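Local coordinates for protein PrimPol AEP domain (PP-N190) (Cyanophage S-2L, PDB 6ZP9) that probably primes and extends DNA as the archaeo-eukaryotic primase (AEP) domain of a phage primase-polymerase, from a phage whose DNA carries 2-aminoadenine in place of adenine, at residues Pro52-Gly55 and Ala56-Gln59; Val58-Ala61 and Val62-Phe66. One frame throughout, in Å; residues are numbered along the deposited sequence.

Contact 1 (Pro52-Gly55 and Ala56-Gln59); sequences PLTG and ATVQ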
loop_
_atom_site.group_PDB
_atom_site.type_symbol
_atom_site.label_atom_id
_atom_site.label_comp_id
_atom_site.label_asym_id
_atom_site.label_seq_id
_atom_site.Cartn_x
_atom_site.Cartn_y
_atom_site.Cartn_z
ATOM N N PRO A 52 -0.005 -4.541 -16.230
ATOM C CA PRO A 52 1.030 -5.257 -15.474
ATOM C C PRO A 52 2.174 -4.328 -15.089
ATOM O O PRO A 52 2.514 -3.378 -15.804
ATOM C CB PRO A 52 1.497 -6.341 -16.451
ATOM C CG PRO A 52 0.301 -6.572 -17.358
ATOM C CD PRO A 52 -0.341 -5.225 -17.499
ATOM N N LEU A 53 2.767 -4.598 -13.930
ATOM C CA LEU A 53 3.909 -3.814 -13.463
ATOM C C LEU A 53 5.161 -4.243 -14.225
ATOM O O LEU A 53 5.606 -5.385 -14.100
ATOM C CB LEU A 53 4.107 -3.990 -11.961
ATOM C CG LEU A 53 5.329 -3.288 -11.368
ATOM C CD1 LEU A 53 5.119 -1.794 -11.364
ATOM C CD2 LEU A 53 5.625 -3.798 -9.957
ATOM N N THR A 54 5.710 -3.341 -15.038
ATOM C CA THR A 54 6.980 -3.554 -15.721
ATOM C C THR A 54 7.792 -2.272 -15.643
ATOM O O THR A 54 7.248 -1.177 -15.478
ATOM C CB THR A 54 6.806 -3.968 -17.199
ATOM O OG1 THR A 54 6.427 -2.835 -17.989
ATOM C CG2 THR A 54 5.753 -5.069 -17.346
ATOM N N GLY A 55 9.112 -2.416 -15.761
ATOM C CA GLY A 55 9.972 -1.248 -15.688
ATOM C C GLY A 55 9.703 -0.264 -16.808
ATOM O O GLY A 55 9.695 0.946 -16.592
ATOM N N ALA A 56 9.463 -0.773 -18.018
ATOM C CA ALA A 56 9.222 0.116 -19.153
ATOM C C ALA A 56 7.927 0.901 -18.973
ATOM O O ALA A 56 7.844 2.079 -19.350
ATOM C CB ALA A 56 9.187 -0.690 -20.453
ATOM N N THR A 57 6.908 0.268 -18.390
ATOM C CA THR A 57 5.634 0.954 -18.201
ATOM C C THR A 57 5.724 1.992 -17.093
ATOM O O THR A 57 5.217 3.110 -17.241
ATOM C CB THR A 57 4.538 -0.062 -17.907
ATOM O OG1 THR A 57 4.442 -0.973 -19.006
ATOM C CG2 THR A 57 3.215 0.634 -17.721
ATOM N N VAL A 58 6.377 1.654 -15.980
ATOM C CA VAL A 58 6.580 2.655 -14.938
ATOM C C VAL A 58 7.420 3.810 -15.468
ATOM O O VAL A 58 7.112 4.984 -15.222
ATOM C CB VAL A 58 7.212 2.022 -13.684
ATOM C CG1 VAL A 58 7.464 3.093 -12.630
ATOM C CG2 VAL A 58 6.307 0.939 -13.138
ATOM N N GLN A 59 8.479 3.502 -16.218
ATOM C CA GLN A 59 9.286 4.557 -16.820
ATOM C C GLN A 59 8.425 5.528 -17.620
ATOM O O GLN A 59 8.557 6.751 -17.487
ATOM C CB GLN A 59 10.368 3.937 -17.711
ATOM C CG GLN A 59 11.234 4.967 -18.422
ATOM C CD GLN A 59 12.184 5.672 -17.472
ATOM O OE1 GLN A 59 12.468 5.188 -16.374
ATOM N NE2 GLN A 59 12.678 6.823 -17.889
HETATM O O HOH W 1 2.662 -3.056 -18.462
#
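Thr-54 and Thr-57 join hydroxyl to hydroxyl where the chain enters helix 55-64. Their OG1 atoms lie 2.9 Å apart and are hydrogen-bonded. Thr-54 is the N-cap residue. Its OG1 sits between its own N and carbonyl carbon (chi1 75°), which turns it toward the first turn, 3.2 Å from Thr-57 N. Thr-57 OG1, beside its own N (chi1 -60°), points back at the cap hydroxyl. A water extends the polar chain. It donates to Pro-52 O at 2.7 Å and also bonds Thr-57 OG1, tying the end of strand 49-52 to the helix.

Two backbone bonds start the helix. Val-58 N reaches Thr-54 O at 3.0 Å in an almost straight bond (174° at the hydrogen). Gln-59 N reaches Gly-55 O at 2.9 Å. The amide of Gln-59 leads away from this turn, and its OE1 accepts from Ala-13 N.

The apolar contact is small and tight. Leu-53 CD1 meets Val-58 CG2 at 3.5 Å, closer than usual for two methyl groups. Tyr-35 of strand 34-38 touches both side chains, while Ile-19 and Leu-23 of helix 16-25 pack on Leu-53.

The pattern is a threonine N-cap flanked by a hydrophobic staple, from Leu-53 before the cap to Val-58 in the first turn. The polar groups hold the helix start. The Leu-53/Val-58 pair, both buried, joins it to strand 34-38 and helix 16-25.

Contact 2 (Val58-Ala61 and Val62-Phe66); sequences VQDA and VTQGF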
loop_
_atom_site.group_PDB
_atom_site.type_symbol
_atom_site.label_atom_id
_atom_site.label_comp_id
_atom_site.label_asym_id
_atom_site.label_seq_id
_atom_site.Cartn_x
_atom_site.Cartn_y
_atom_site.Cartn_z
ATOM N N VAL A 58 6.377 1.654 -15.980
ATOM C CA VAL A 58 6.580 2.655 -14.938
ATOM C C VAL A 58 7.420 3.810 -15.468
ATOM O O VAL A 58 7.112 4.984 -15.222
ATOM C CB VAL A 58 7.212 2.022 -13.684
ATOM C CG1 VAL A 58 7.464 3.093 -12.630
ATOM C CG2 VAL A 58 6.307 0.939 -13.138
ATOM N N GLN A 59 8.479 3.502 -16.218
ATOM C CA GLN A 59 9.286 4.557 -16.820
ATOM C C GLN A 59 8.425 5.528 -17.620
ATOM O O GLN A 59 8.557 6.751 -17.487
ATOM C CB GLN A 59 10.368 3.937 -17.711
ATOM C CG GLN A 59 11.234 4.967 -18.422
ATOM C CD GLN A 59 12.184 5.672 -17.472
ATOM O OE1 GLN A 59 12.468 5.188 -16.374
ATOM N NE2 GLN A 59 12.678 6.823 -17.889
ATOM N N ASP A 60 7.512 4.989 -18.436
ATOM C CA ASP A 60 6.648 5.807 -19.282
ATOM C C ASP A 60 5.639 6.604 -18.459
ATOM O O ASP A 60 5.410 7.790 -18.726
ATOM C CB ASP A 60 5.922 4.911 -20.283
ATOM C CG ASP A 60 5.287 5.695 -21.418
ATOM O OD1 ASP A 60 5.744 6.825 -21.689
ATOM O OD2 ASP A 60 4.337 5.178 -22.048
ATOM N N ALA A 61 5.015 5.971 -17.463
ATOM C CA ALA A 61 4.023 6.677 -16.656
ATOM C C ALA A 61 4.657 7.799 -15.836
ATOM O O ALA A 61 4.101 8.900 -15.747
ATOM C CB ALA A 61 3.296 5.689 -15.739
ATOM N N VAL A 62 5.819 7.543 -15.228
ATOM C CA VAL A 62 6.447 8.552 -14.377
ATOM C C VAL A 62 6.894 9.753 -15.202
ATOM O O VAL A 62 6.630 10.905 -14.838
ATOM C CB VAL A 62 7.622 7.948 -13.591
ATOM C CG1 VAL A 62 8.422 9.053 -12.905
ATOM C CG2 VAL A 62 7.112 6.926 -12.567
ATOM N N THR A 63 7.573 9.514 -16.326
ATOM C CA THR A 63 8.011 10.653 -17.134
ATOM C C THR A 63 6.831 11.418 -17.731
ATOM O O THR A 63 6.933 12.630 -17.942
ATOM C CB THR A 63 8.954 10.203 -18.251
ATOM O OG1 THR A 63 8.261 9.310 -19.127
ATOM C CG2 THR A 63 10.170 9.498 -17.688
ATOM N N GLN A 64 5.698 10.737 -18.023
ATOM C CA GLN A 64 4.513 11.442 -18.506
ATOM C C GLN A 64 3.859 12.280 -17.417
ATOM O O GLN A 64 3.157 13.247 -17.731
ATOM C CB GLN A 64 3.516 10.481 -19.098
ATOM C CG GLN A 64 3.742 10.195 -20.561
ATOM C CD GLN A 64 2.636 9.350 -21.158
ATOM O OE1 GLN A 64 1.446 9.687 -21.062
ATOM N NE2 GLN A 64 3.016 8.224 -21.757
ATOM N N GLY A 65 4.049 11.927 -16.149
ATOM C CA GLY A 65 3.556 12.753 -15.064
ATOM C C GLY A 65 2.559 12.091 -14.131
ATOM O O GLY A 65 1.920 12.788 -13.344
ATOM N N PHE A 66 2.411 10.765 -14.194
ATOM C CA PHE A 66 1.445 10.062 -13.359
ATOM C C PHE A 66 2.036 9.735 -11.988
ATOM O O PHE A 66 3.252 9.601 -11.829
ATOM C CB PHE A 66 1.001 8.753 -14.021
ATOM C CG PHE A 66 0.129 8.928 -15.240
ATOM C CD1 PHE A 66 0.687 9.226 -16.477
ATOM C CD2 PHE A 66 -1.240 8.752 -15.157
ATOM C CE1 PHE A 66 -0.107 9.364 -17.598
ATOM C CE2 PHE A 66 -2.042 8.895 -16.273
ATOM C CZ PHE A 66 -1.471 9.196 -17.500
HETATM O O HOH W 2 7.060 9.089 -21.687
#
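Ala-61 and Phe-66 meet where helix 55-64 ends, and the carbonyl of Ala-61 closes the turn. Its oxygen accepts from Phe-66 N at 3.0 Å and from Gly-65 N at 3.1 Å. The two donors arrive from opposite faces of the carbonyl plane. Gly-65 N also makes a weak bond to Val-62 O. With the positive phi of Gly-65 (120°), this is a Schellman motif. Ala-61 O lies at the edge of the phenyl ring as well, near its plane. One turn back, Gln-64 N bonds Asp-60 O. Gln-170 NE2 bonds both Val-62 O and Phe-66 O across the helix end.

Side-chain polar groups meet on Asp-60. In one of its two modelled conformers, Gln-64 NE2 donates to Asp-60 OD1 at 3.1 Å. There the acceptor lies near the amide plane, but the donor comes from above the carboxylate, 49° out of its plane. The two flat groups are then turned 66° against each other. A water donates to the same OD1 at 2.6 Å and also bonds Thr-63 OG1.

Two contacts are apolar. Val-58 CG1 and Val-62 CG2 lie side by side at 3.8 Å. Ala-61 CB packs on Phe-66 CB at 4.2 Å. The phenyl ring meets Trp-49 and stands edge-to-face with Trp-39.

The doubly used carbonyl ends the helix and turns the chain toward strand 67-71. The buried Phe-66 thereby meets the rings of Trp-49 and Trp-39. Ala-61 is buried too, whereas Asp-60 is partly exposed and Gln-64 exposed; Trp-49 is touched by both groups.

In the fold
Contact 1 and contact 2 are the two ends of one helix, 55-64, with centres about 9 Å apart. They share Val-58 and Gln-59, and Val-58 joins their apolar sides. The helix connects edge strand 49-52 to strand 67-71 of the same antiparallel sheet. Both strands run antiparallel to strand 34-38, which lies between them, and hence parallel to each other. The helix therefore makes a beta-alpha-beta crossover, with contact 1 at its entry and contact 2 at its exit. Tyr-35 and Trp-49 touch residues of both contacts. The centres lie about 17 and 19 Å from the centre of the chain. Neither contact includes a ligand.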